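Local coordinates for glycoside Hydrolase Family 43_12 (Metagenome, PDB 7JVH), which probably hydrolyses glycosidic bonds in xylose- or arabinose-containing plant glycans, as a five-bladed beta-propeller hydrolase with a C-terminal beta-sandwich, at residues C115-G120 / G555-L560; A423-V428 / G460-Q465; E467-V472 / N551-F556; K488-Q493 / A545-T550. One frame throughout, in Å; residues are numbered along the deposited sequence.

Interaction 1 joins the five-bladed beta-propeller to the C-terminal beta-sandwich, whereas interactions 2, 3 and 4 lie within the sandwich. Interactions 3 and 4 nearly coincide, with centres about 4 Å apart. The centre of interaction 3 is about 10 Å from that of interaction 2 and about 9 Å from that of interaction 1. Strands 458-464, 469-477 and 482-489 are consecutive neighbours in one six-stranded antiparallel sheet and each supplies one segment, to interactions 2, 3 and 4 in turn. Along the chain, interaction 2 closes before interaction 3 opens, and interaction 4 is nested inside 3. Residues Gly555 and Phe556 belong to both 1 and 3, so the short helix 550-553 packed on the sheet runs directly into the loop facing the propeller.

Interaction 1 of 4, residues C115-G120 / G555-L560; sequences CGISAG and GFTGAL
The Phe556 ring is approached at its edge, close to its plane, by the carbonyl oxygen of Ser118, which is 3.9 Å from CD2. Around the same ring, Tyr122 makes an edge-to-face contact while its hydroxyl hydrogen-bonds Ser118 O, and Phe80 meets it with planes about 25° apart. A glycerol also lies about 4 Å from the Phe556 side chain; in related GH43 beta-xylosidases an aromatic residue of the sandwich domain reaches the active-site pocket, and Phe556 may do the same here. Beside the ring, Ser118 CB rests on the backbone at Gly555 CA (3.7 Å). A water bridges the two loops: it accepts from Phe556 N at 2.8 Å, pairs with Thr557 OG1 and donates weakly to Ile117 O. With chi1 at 56°, Thr557 turns OG1 to this water and lays CG2 4.0 Å from Ile117 O. On the propeller side, a type I turn from Gly116 to Ala119, closed by Ala119 N to Gly116 O, presents Ile117 and Ser118 just ahead of strand 120-129. The partner loop connects helix 550-553 to strand 560-566, joining a propeller blade to the six-stranded sheet of the sandwich.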
loop_
_atom_site.group_PDB
_atom_site.type_symbol
_atom_site.label_atom_id
_atom_site.label_comp_id
_atom_site.label_asym_id
_atom_site.label_seq_id
_atom_site.Cartn_x
_atom_site.Cartn_y
_atom_site.Cartn_z
ATOM N N CYS A 115 8.143 6.151 13.246
ATOM C CA CYS A 115 6.768 6.197 12.778
ATOM C C CYS A 115 5.970 4.996 13.269
ATOM O O CYS A 115 6.447 3.862 13.214
ATOM C CB CYS A 115 6.783 6.210 11.257
ATOM S SG CYS A 115 5.201 6.519 10.420
ATOM N N GLY A 116 4.747 5.246 13.742
ATOM C CA GLY A 116 3.811 4.201 14.076
ATOM C C GLY A 116 3.362 3.448 12.817
ATOM O O GLY A 116 3.181 4.041 11.726
ATOM N N ILE A 117 3.164 2.133 12.983
ATOM C CA ILE A 117 2.840 1.221 11.902
ATOM C C ILE A 117 1.611 1.664 11.107
ATOM O O ILE A 117 1.556 1.448 9.896
ATOM C CB ILE A 117 2.633 -0.209 12.438
ATOM C CG1 ILE A 117 2.728 -1.224 11.311
ATOM C CG2 ILE A 117 1.317 -0.328 13.199
ATOM C CD1 ILE A 117 4.123 -1.401 10.755
ATOM N N SER A 118 0.646 2.303 11.784
ATOM C CA SER A 118 -0.561 2.819 11.171
ATOM C C SER A 118 -0.597 4.352 11.132
ATOM O O SER A 118 -1.664 4.968 11.217
ATOM C CB SER A 118 -1.772 2.252 11.902
ATOM O OG SER A 118 -1.897 2.802 13.185
ATOM N N ALA A 119 0.591 4.950 11.011
ATOM C CA ALA A 119 0.757 6.388 10.836
ATOM C C ALA A 119 1.456 6.606 9.481
ATOM O O ALA A 119 1.162 5.908 8.533
ATOM C CB ALA A 119 1.556 6.971 12.012
ATOM N N GLY A 120 2.385 7.570 9.409
ATOM C CA GLY A 120 3.162 7.823 8.214
ATOM C C GLY A 120 2.296 8.392 7.094
ATOM O O GLY A 120 1.473 9.292 7.313
ATOM N N GLY A 555 -4.559 -1.535 12.300
ATOM C CA GLY A 555 -3.707 -0.821 11.372
ATOM C C GLY A 555 -4.339 -0.614 10.028
ATOM O O GLY A 555 -5.523 -0.880 9.826
ATOM N N PHE A 556 -3.495 -0.173 9.090
ATOM C CA PHE A 556 -3.867 0.147 7.720
ATOM C C PHE A 556 -2.980 -0.556 6.686
ATOM O O PHE A 556 -2.908 -0.111 5.539
ATOM C CB PHE A 556 -3.701 1.662 7.544
ATOM C CG PHE A 556 -4.794 2.489 8.170
ATOM C CD1 PHE A 556 -6.141 2.197 7.954
ATOM C CD2 PHE A 556 -4.472 3.609 8.924
ATOM C CE1 PHE A 556 -7.134 2.985 8.507
ATOM C CE2 PHE A 556 -5.461 4.411 9.466
ATOM C CZ PHE A 556 -6.796 4.103 9.255
ATOM N N THR A 557 -2.295 -1.632 7.097
ATOM C CA THR A 557 -1.299 -2.286 6.237
ATOM C C THR A 557 -1.446 -3.796 6.077
ATOM O O THR A 557 -1.977 -4.470 6.947
ATOM C CB THR A 557 0.116 -2.041 6.749
ATOM O OG1 THR A 557 0.216 -2.494 8.125
ATOM C CG2 THR A 557 0.471 -0.575 6.608
ATOM N N GLY A 558 -0.932 -4.299 4.954
ATOM C CA GLY A 558 -0.866 -5.727 4.692
ATOM C C GLY A 558 0.453 -6.338 5.187
ATOM O O GLY A 558 1.431 -5.655 5.364
ATOM N N ALA A 559 0.456 -7.656 5.347
ATOM C CA ALA A 559 1.646 -8.397 5.727
ATOM C C ALA A 559 2.733 -8.278 4.671
ATOM O O ALA A 559 2.461 -7.967 3.506
ATOM C CB ALA A 559 1.312 -9.865 5.981
ATOM N N LEU A 560 3.970 -8.541 5.106
ATOM C CA LEU A 560 5.162 -8.458 4.284
ATOM C C LEU A 560 5.937 -9.758 4.457
ATOM O O LEU A 560 5.820 -10.425 5.473
ATOM C CB LEU A 560 6.038 -7.282 4.719
ATOM C CG LEU A 560 5.352 -5.907 4.757
ATOM C CD1 LEU A 560 6.196 -4.918 5.530
ATOM C CD2 LEU A 560 5.072 -5.376 3.354
HETATM O O HOH W 1 -0.851 -0.347 9.859
#

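Interaction 2 of 4, residues A423-V428 / G460-Q465; sequences ANITEV and GLICYQ
Ile425 sits at the second position of a type I turn, Asn424 to Glu427, and lowers its side chain onto Ile462 and Tyr464 of strand 458-464. These two residues lie on the face of the six-stranded sheet turned away from the other sheet of the sandwich; the intervening Leu461 and Cys463 pack instead on Phe528 of that second sheet. Ile425 and Ile462 meet tip to tip, CD1 of the first lying 3.7 Å from CG2 and 3.9 Å from CD1 of the second. Against Tyr464 the approach differs: the two side chains run past each other in opposite directions, and Ile425 CG1 comes to the ring edge, near its plane, 4.0 Å from CE2. The extended Ile425 chain explains this double contact, since CG1 lies anti to the backbone N (chi1 -157°) and CD1 continues outward to the isoleucine. Val472 and Phe566 on the flanking strands also touch Ile425.

Polar bonds fix the turn itself. Asn424 OD1 takes two donors from one face of its amide plane, Thr426 N at 2.9 Å and Thr426 OG1 at 2.6 Å, while Asn424 N donates to Glu427 OE2 at 3.0 Å, meeting the carboxylate from above its plane. Ile425 N holds a glycerol, probably from the crystallisation medium. An Asx turn that begins at Asn424 thus shapes a loop that lays one aliphatic residue on the sheet of a concanavalin A-like beta-sandwich.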
loop_
_atom_site.group_PDB
_atom_site.type_symbol
_atom_site.label_atom_id
_atom_site.label_comp_id
_atom_site.label_asym_id
_atom_site.label_seq_id
_atom_site.Cartn_x
_atom_site.Cartn_y
_atom_site.Cartn_z
ATOM N N ALA A 423 18.745 -2.124 16.007
ATOM C CA ALA A 423 17.390 -2.451 16.431
ATOM C C ALA A 423 17.045 -3.911 16.189
ATOM O O ALA A 423 17.335 -4.439 15.120
ATOM C CB ALA A 423 16.392 -1.551 15.718
ATOM N N ASN A 424 16.408 -4.552 17.178
ATOM C CA ASN A 424 15.804 -5.854 16.975
ATOM C C ASN A 424 14.422 -5.673 16.332
ATOM O O ASN A 424 13.942 -4.574 16.164
ATOM C CB ASN A 424 15.790 -6.699 18.261
ATOM C CG ASN A 424 14.734 -6.279 19.255
ATOM O OD1 ASN A 424 13.623 -5.860 18.892
ATOM N ND2 ASN A 424 15.066 -6.406 20.538
ATOM N N ILE A 425 13.796 -6.784 15.946
ATOM C CA ILE A 425 12.578 -6.740 15.150
ATOM C C ILE A 425 11.324 -6.128 15.820
ATOM O O ILE A 425 10.426 -5.655 15.117
ATOM C CB ILE A 425 12.260 -8.124 14.535
ATOM C CG1 ILE A 425 11.372 -7.938 13.304
ATOM C CG2 ILE A 425 11.630 -9.067 15.561
ATOM C CD1 ILE A 425 11.210 -9.199 12.481
ATOM N N THR A 426 11.293 -6.117 17.156
ATOM C CA THR A 426 10.121 -5.712 17.920
ATOM C C THR A 426 10.057 -4.202 18.205
ATOM O O THR A 426 9.123 -3.738 18.842
ATOM C CB THR A 426 10.087 -6.479 19.257
ATOM O OG1 THR A 426 11.268 -6.169 20.016
ATOM C CG2 THR A 426 9.998 -7.965 19.006
ATOM N N GLU A 427 11.056 -3.460 17.711
ATOM C CA GLU A 427 11.245 -2.064 18.037
ATOM C C GLU A 427 10.652 -1.147 17.000
ATOM O O GLU A 427 10.680 -1.456 15.816
ATOM C CB GLU A 427 12.727 -1.753 18.175
ATOM C CG GLU A 427 13.371 -2.398 19.384
ATOM C CD GLU A 427 14.828 -2.047 19.526
ATOM O OE1 GLU A 427 15.171 -0.850 19.525
ATOM O OE2 GLU A 427 15.634 -2.982 19.645
ATOM N N VAL A 428 10.141 0.011 17.463
ATOM C CA VAL A 428 9.666 1.075 16.595
ATOM C C VAL A 428 10.903 1.893 16.199
ATOM O O VAL A 428 11.138 3.002 16.665
ATOM C CB VAL A 428 8.590 1.922 17.293
ATOM C CG1 VAL A 428 8.100 3.055 16.394
ATOM C CG2 VAL A 428 7.451 1.019 17.768
ATOM N N GLY A 460 18.051 -14.288 8.320
ATOM C CA GLY A 460 16.930 -15.135 8.002
ATOM C C GLY A 460 15.772 -14.533 7.249
ATOM O O GLY A 460 15.925 -13.567 6.510
ATOM N N LEU A 461 14.602 -15.144 7.448
ATOM C CA LEU A 461 13.409 -14.925 6.654
ATOM C C LEU A 461 12.300 -14.479 7.582
ATOM O O LEU A 461 12.117 -15.063 8.646
ATOM C CB LEU A 461 13.025 -16.248 5.952
ATOM C CG LEU A 461 11.665 -16.342 5.274
ATOM C CD1 LEU A 461 11.624 -15.509 4.000
ATOM C CD2 LEU A 461 11.360 -17.797 4.996
ATOM N N ILE A 462 11.538 -13.472 7.147
ATOM C CA ILE A 462 10.565 -12.779 7.989
ATOM C C ILE A 462 9.199 -12.649 7.314
ATOM O O ILE A 462 9.112 -12.266 6.145
ATOM C CB ILE A 462 11.036 -11.347 8.326
ATOM C CG1 ILE A 462 12.463 -11.352 8.864
ATOM C CG2 ILE A 462 10.079 -10.707 9.325
ATOM C CD1 ILE A 462 13.027 -9.983 9.116
ATOM N N CYS A 463 8.143 -12.961 8.074
ATOM C CA CYS A 463 6.766 -12.597 7.768
ATOM C C CYS A 463 6.325 -11.554 8.833
ATOM O O CYS A 463 6.311 -11.846 10.034
ATOM C CB CYS A 463 5.867 -13.842 7.777
ATOM S SG CYS A 463 6.414 -15.179 6.667
ATOM N N TYR A 464 5.962 -10.352 8.362
ATOM C CA TYR A 464 5.830 -9.153 9.185
ATOM C C TYR A 464 4.516 -8.422 8.920
ATOM O O TYR A 464 4.259 -7.992 7.800
ATOM C CB TYR A 464 6.977 -8.203 8.831
ATOM C CG TYR A 464 7.163 -7.003 9.736
ATOM C CD1 TYR A 464 6.469 -5.806 9.514
ATOM C CD2 TYR A 464 8.094 -7.033 10.774
ATOM C CE1 TYR A 464 6.667 -4.705 10.334
ATOM C CE2 TYR A 464 8.319 -5.927 11.571
ATOM C CZ TYR A 464 7.588 -4.767 11.355
ATOM O OH TYR A 464 7.739 -3.637 12.145
ATOM N N GLN A 465 3.702 -8.259 9.967
ATOM C CA GLN A 465 2.541 -7.364 9.956
ATOM C C GLN A 465 2.930 -6.058 10.660
ATOM O O GLN A 465 2.866 -4.974 10.071
ATOM C CB GLN A 465 1.350 -8.039 10.628
ATOM C CG GLN A 465 0.111 -7.180 10.878
ATOM C CD GLN A 465 -0.336 -6.358 9.668
ATOM O OE1 GLN A 465 -0.386 -5.143 9.771
ATOM N NE2 GLN A 465 -0.644 -7.000 8.534
#

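Interaction 3 of 4, residues E467-V472 / N551-F556; sequences EACNYV and NFAGGF
Cys469 and Phe552 form a sulfur-aromatic contact where the short helix 550-553 packs beside the start of strand 469-477 in the six-stranded sheet of the beta-sandwich. The thiol approaches the ring edge-on: SG is 5.5 Å from the ring centroid along a direction 84° off the normal, and CE2 is the nearest ring carbon, at 4.3 Å. It presses more closely on Ala553, whose CB lies 3.6 Å from SG, and so touches a methyl group and a ring rim offered by successive helix residues.

Two torsions produce this fit. At Cys469, SG lies anti to the carbonyl carbon and beside the backbone N (chi1 -80°), which directs the sulfur at the helix. At Phe552, CG is anti to the backbone N (chi1 179°), and the ring reaches back across to the strand with only its rim offered to the sulfur. The backbone N of Phe552 is capped by Ser549 OG, and its carbonyl bonds to Gln493, so both peptide groups flanking this side chain are fastened.

Side chains alternate along the strand. Tyr471 lies on Val547 and bonds through its hydroxyl to Asp544 O, while Asn470 and Val472 meet Ile425 on the other face. Beyond the helix, the chain leaves helical geometry at Gly554, with positive phi. Besides its two helix neighbours, Cys469 SG comes within 3.1 Å of the carbonyl oxygen of Arg491.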
loop_
_atom_site.group_PDB
_atom_site.type_symbol
_atom_site.label_atom_id
_atom_site.label_comp_id
_atom_site.label_asym_id
_atom_site.label_seq_id
_atom_site.Cartn_x
_atom_site.Cartn_y
_atom_site.Cartn_z
ATOM N N GLU A 467 5.795 -4.674 14.233
ATOM C CA GLU A 467 6.928 -4.978 15.097
ATOM C C GLU A 467 6.622 -6.030 16.187
ATOM O O GLU A 467 7.530 -6.673 16.695
ATOM C CB GLU A 467 7.476 -3.710 15.748
ATOM C CG GLU A 467 6.442 -2.912 16.563
ATOM C CD GLU A 467 5.654 -1.877 15.763
ATOM O OE1 GLU A 467 5.918 -1.663 14.568
ATOM O OE2 GLU A 467 4.794 -1.237 16.361
ATOM N N ALA A 468 5.343 -6.194 16.534
ATOM C CA ALA A 468 4.891 -7.138 17.561
ATOM C C ALA A 468 3.940 -8.201 17.008
ATOM O O ALA A 468 3.284 -8.919 17.761
ATOM C CB ALA A 468 4.218 -6.380 18.706
ATOM N N CYS A 469 3.873 -8.290 15.675
ATOM C CA CYS A 469 3.053 -9.263 14.964
ATOM C C CYS A 469 3.873 -9.750 13.790
ATOM O O CYS A 469 3.724 -9.265 12.657
ATOM C CB CYS A 469 1.743 -8.611 14.516
ATOM S SG CYS A 469 0.504 -8.508 15.841
ATOM N N ASN A 470 4.770 -10.703 14.076
ATOM C CA ASN A 470 5.681 -11.236 13.079
ATOM C C ASN A 470 6.171 -12.640 13.387
ATOM O O ASN A 470 6.129 -13.084 14.541
ATOM C CB ASN A 470 6.867 -10.292 12.877
ATOM C CG ASN A 470 7.656 -10.039 14.158
ATOM O OD1 ASN A 470 8.397 -10.905 14.629
ATOM N ND2 ASN A 470 7.522 -8.833 14.707
ATOM N N TYR A 471 6.600 -13.338 12.326
ATOM C CA TYR A 471 7.254 -14.638 12.399
ATOM C C TYR A 471 8.630 -14.516 11.764
ATOM O O TYR A 471 8.769 -13.944 10.689
ATOM C CB TYR A 471 6.451 -15.687 11.647
ATOM C CG TYR A 471 5.068 -15.940 12.195
ATOM C CD1 TYR A 471 4.868 -16.149 13.546
ATOM C CD2 TYR A 471 3.969 -16.017 11.353
ATOM C CE1 TYR A 471 3.599 -16.386 14.058
ATOM C CE2 TYR A 471 2.701 -16.255 11.859
ATOM C CZ TYR A 471 2.532 -16.440 13.217
ATOM O OH TYR A 471 1.289 -16.701 13.735
ATOM N N VAL A 472 9.647 -15.041 12.454
ATOM C CA VAL A 472 11.040 -14.914 12.036
ATOM C C VAL A 472 11.760 -16.257 12.188
ATOM O O VAL A 472 11.655 -16.905 13.229
ATOM C CB VAL A 472 11.780 -13.860 12.864
ATOM C CG1 VAL A 472 13.158 -13.608 12.277
ATOM C CG2 VAL A 472 10.997 -12.579 12.928
ATOM N N ASN A 551 -7.126 -7.516 10.829
ATOM C CA ASN A 551 -8.216 -7.847 11.755
ATOM C C ASN A 551 -7.728 -8.053 13.170
ATOM O O ASN A 551 -8.392 -7.631 14.101
ATOM C CB ASN A 551 -8.960 -9.105 11.300
ATOM C CG ASN A 551 -9.460 -9.002 9.861
ATOM O OD1 ASN A 551 -8.674 -9.060 8.907
ATOM N ND2 ASN A 551 -10.764 -8.829 9.703
ATOM N N PHE A 552 -6.566 -8.711 13.315
ATOM C CA PHE A 552 -6.021 -9.087 14.609
ATOM C C PHE A 552 -5.146 -7.983 15.241
ATOM O O PHE A 552 -5.286 -7.691 16.419
ATOM C CB PHE A 552 -5.258 -10.406 14.482
ATOM C CG PHE A 552 -4.640 -10.885 15.764
ATOM C CD1 PHE A 552 -5.369 -11.647 16.670
ATOM C CD2 PHE A 552 -3.329 -10.588 16.058
ATOM C CE1 PHE A 552 -4.797 -12.074 17.851
ATOM C CE2 PHE A 552 -2.740 -11.041 17.239
ATOM C CZ PHE A 552 -3.477 -11.784 18.130
ATOM N N ALA A 553 -4.271 -7.371 14.436
ATOM C CA ALA A 553 -3.282 -6.411 14.882
ATOM C C ALA A 553 -3.695 -4.951 14.712
ATOM O O ALA A 553 -2.986 -4.043 15.143
ATOM C CB ALA A 553 -2.009 -6.636 14.100
ATOM N N GLY A 554 -4.818 -4.723 14.034
ATOM C CA GLY A 554 -5.248 -3.379 13.688
ATOM C C GLY A 554 -4.319 -2.792 12.665
ATOM O O GLY A 554 -3.416 -3.459 12.195
ATOM N N GLY A 555 -4.559 -1.535 12.300
ATOM C CA GLY A 555 -3.707 -0.821 11.372
ATOM C C GLY A 555 -4.339 -0.614 10.028
ATOM O O GLY A 555 -5.523 -0.880 9.826
ATOM N N PHE A 556 -3.495 -0.173 9.090
ATOM C CA PHE A 556 -3.867 0.147 7.720
ATOM C C PHE A 556 -2.980 -0.556 6.686
ATOM O O PHE A 556 -2.908 -0.111 5.539
ATOM C CB PHE A 556 -3.701 1.662 7.544
ATOM C CG PHE A 556 -4.794 2.489 8.170
ATOM C CD1 PHE A 556 -6.141 2.197 7.954
ATOM C CD2 PHE A 556 -4.472 3.609 8.924
ATOM C CE1 PHE A 556 -7.134 2.985 8.507
ATOM C CE2 PHE A 556 -5.461 4.411 9.466
ATOM C CZ PHE A 556 -6.796 4.103 9.255
#

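Interaction 4 of 4, residues K488-Q493 / A545-T550; sequences KTVRPQ and AAVLST
Val547 meets Val490 in a small apolar contact, reached by a turn that starts at Ala545. Ala545 leaves strand 536-544 and opens this tight turn, its carbonyl accepting from Leu548 N at 3.2 Å. Ala546 begins a short 3-10 segment. Val547 then points at the partner segment, and its CG2 is 3.9 Å from Val490 CG1, the two side chains crossing at about a right angle. Its other methyl, CG1, placed anti to the backbone N (chi1 168°), lies 4.2 Å from the same Val490 CG1, so one methyl of Val490 faces both branches of Val547. The Phe552 side chain also touches Val490. Leu548 heads away and packs on Tyr471 and Tyr526, its carbonyl accepting from Gln465. At Ser549 the chain turns again: OG donates to Ala546 O at 2.5 Å, in the carbonyl plane and on a lone pair, and Ser549 N bonds to the same oxygen at 2.9 Å. Thr550 begins the helix. A 3-10 turn leading into a serine N-cap links the two sheets at the rim of this beta-sandwich.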
loop_
_atom_site.group_PDB
_atom_site.type_symbol
_atom_site.label_atom_id
_atom_site.label_comp_id
_atom_site.label_asym_id
_atom_site.label_seq_id
_atom_site.Cartn_x
_atom_site.Cartn_y
_atom_site.Cartn_z
ATOM N N LYS A 488 8.133 -16.263 17.177
ATOM C CA LYS A 488 6.944 -15.450 16.961
ATOM C C LYS A 488 6.879 -14.329 18.006
ATOM O O LYS A 488 7.390 -14.462 19.129
ATOM C CB LYS A 488 5.691 -16.309 17.050
ATOM C CG LYS A 488 5.432 -16.900 18.420
ATOM C CD LYS A 488 4.139 -17.672 18.449
ATOM C CE LYS A 488 3.807 -18.155 19.837
ATOM N NZ LYS A 488 2.482 -18.816 19.761
ATOM N N THR A 489 6.249 -13.219 17.609
ATOM C CA THR A 489 5.819 -12.163 18.510
ATOM C C THR A 489 4.392 -11.844 18.121
ATOM O O THR A 489 4.127 -11.535 16.970
ATOM C CB THR A 489 6.695 -10.904 18.392
ATOM O OG1 THR A 489 8.067 -11.249 18.653
ATOM C CG2 THR A 489 6.258 -9.831 19.410
ATOM N N VAL A 490 3.481 -11.924 19.097
ATOM C CA VAL A 490 2.047 -11.770 18.897
ATOM C C VAL A 490 1.490 -10.660 19.799
ATOM O O VAL A 490 1.602 -10.752 21.019
ATOM C CB VAL A 490 1.324 -13.090 19.233
ATOM C CG1 VAL A 490 -0.151 -12.999 18.841
ATOM C CG2 VAL A 490 2.007 -14.278 18.544
ATOM N N ARG A 491 0.890 -9.622 19.195
ATOM C CA ARG A 491 0.203 -8.545 19.937
ATOM C C ARG A 491 -1.104 -8.120 19.272
ATOM O O ARG A 491 -1.090 -7.377 18.289
ATOM C CB ARG A 491 1.094 -7.305 20.102
ATOM C CG ARG A 491 0.437 -6.185 20.945
ATOM C CD ARG A 491 1.264 -4.911 20.992
ATOM N NE ARG A 491 1.409 -4.353 19.666
ATOM C CZ ARG A 491 2.350 -3.494 19.274
ATOM N NH1 ARG A 491 3.267 -3.036 20.126
ATOM N NH2 ARG A 491 2.354 -3.111 17.986
ATOM N N PRO A 492 -2.278 -8.550 19.789
ATOM C CA PRO A 492 -3.557 -8.049 19.280
ATOM C C PRO A 492 -3.751 -6.544 19.528
ATOM O O PRO A 492 -3.166 -5.990 20.456
ATOM C CB PRO A 492 -4.597 -8.867 20.058
ATOM C CG PRO A 492 -3.889 -9.427 21.232
ATOM C CD PRO A 492 -2.433 -9.537 20.870
ATOM N N GLN A 493 -4.559 -5.913 18.671
ATOM C CA GLN A 493 -4.884 -4.490 18.700
ATOM C C GLN A 493 -4.790 -3.777 20.047
ATOM O O GLN A 493 -4.023 -2.822 20.206
ATOM C CB GLN A 493 -6.319 -4.311 18.205
ATOM C CG GLN A 493 -6.409 -4.072 16.720
ATOM C CD GLN A 493 -7.816 -3.796 16.281
ATOM O OE1 GLN A 493 -8.171 -2.645 15.996
ATOM N NE2 GLN A 493 -8.637 -4.841 16.239
ATOM N N ALA A 545 -2.305 -17.836 10.789
ATOM C CA ALA A 545 -2.191 -16.754 9.814
ATOM C C ALA A 545 -2.877 -15.470 10.298
ATOM O O ALA A 545 -2.544 -14.376 9.846
ATOM C CB ALA A 545 -2.782 -17.195 8.469
ATOM N N ALA A 546 -3.862 -15.630 11.182
ATOM C CA ALA A 546 -4.659 -14.510 11.706
ATOM C C ALA A 546 -3.768 -13.454 12.394
ATOM O O ALA A 546 -4.054 -12.270 12.298
ATOM C CB ALA A 546 -5.721 -15.012 12.670
ATOM N N VAL A 547 -2.680 -13.917 13.040
ATOM C CA VAL A 547 -1.704 -13.063 13.720
ATOM C C VAL A 547 -1.161 -11.908 12.847
ATOM O O VAL A 547 -0.840 -10.828 13.376
ATOM C CB VAL A 547 -0.513 -13.903 14.277
ATOM C CG1 VAL A 547 0.644 -13.018 14.719
ATOM C CG2 VAL A 547 -0.949 -14.770 15.458
ATOM N N LEU A 548 -1.055 -12.132 11.533
ATOM C CA LEU A 548 -0.529 -11.135 10.590
ATOM C C LEU A 548 -1.625 -10.374 9.827
ATOM O O LEU A 548 -1.347 -9.633 8.874
ATOM C CB LEU A 548 0.449 -11.786 9.603
ATOM C CG LEU A 548 1.580 -12.589 10.255
ATOM C CD1 LEU A 548 2.538 -13.157 9.214
ATOM C CD2 LEU A 548 2.332 -11.712 11.254
ATOM N N SER A 549 -2.875 -10.544 10.267
ATOM C CA SER A 549 -3.999 -9.829 9.705
ATOM C C SER A 549 -4.187 -8.447 10.341
ATOM O O SER A 549 -3.923 -8.229 11.544
ATOM C CB SER A 549 -5.283 -10.634 9.887
ATOM O OG SER A 549 -5.682 -10.683 11.254
ATOM N N THR A 550 -4.654 -7.513 9.507
ATOM C CA THR A 550 -5.243 -6.263 9.934
ATOM C C THR A 550 -6.294 -6.488 11.019
ATOM O O THR A 550 -6.341 -5.757 11.999
ATOM C CB THR A 550 -5.834 -5.541 8.726
ATOM O OG1 THR A 550 -4.742 -5.004 7.952
ATOM C CG2 THR A 550 -6.790 -4.435 9.144
#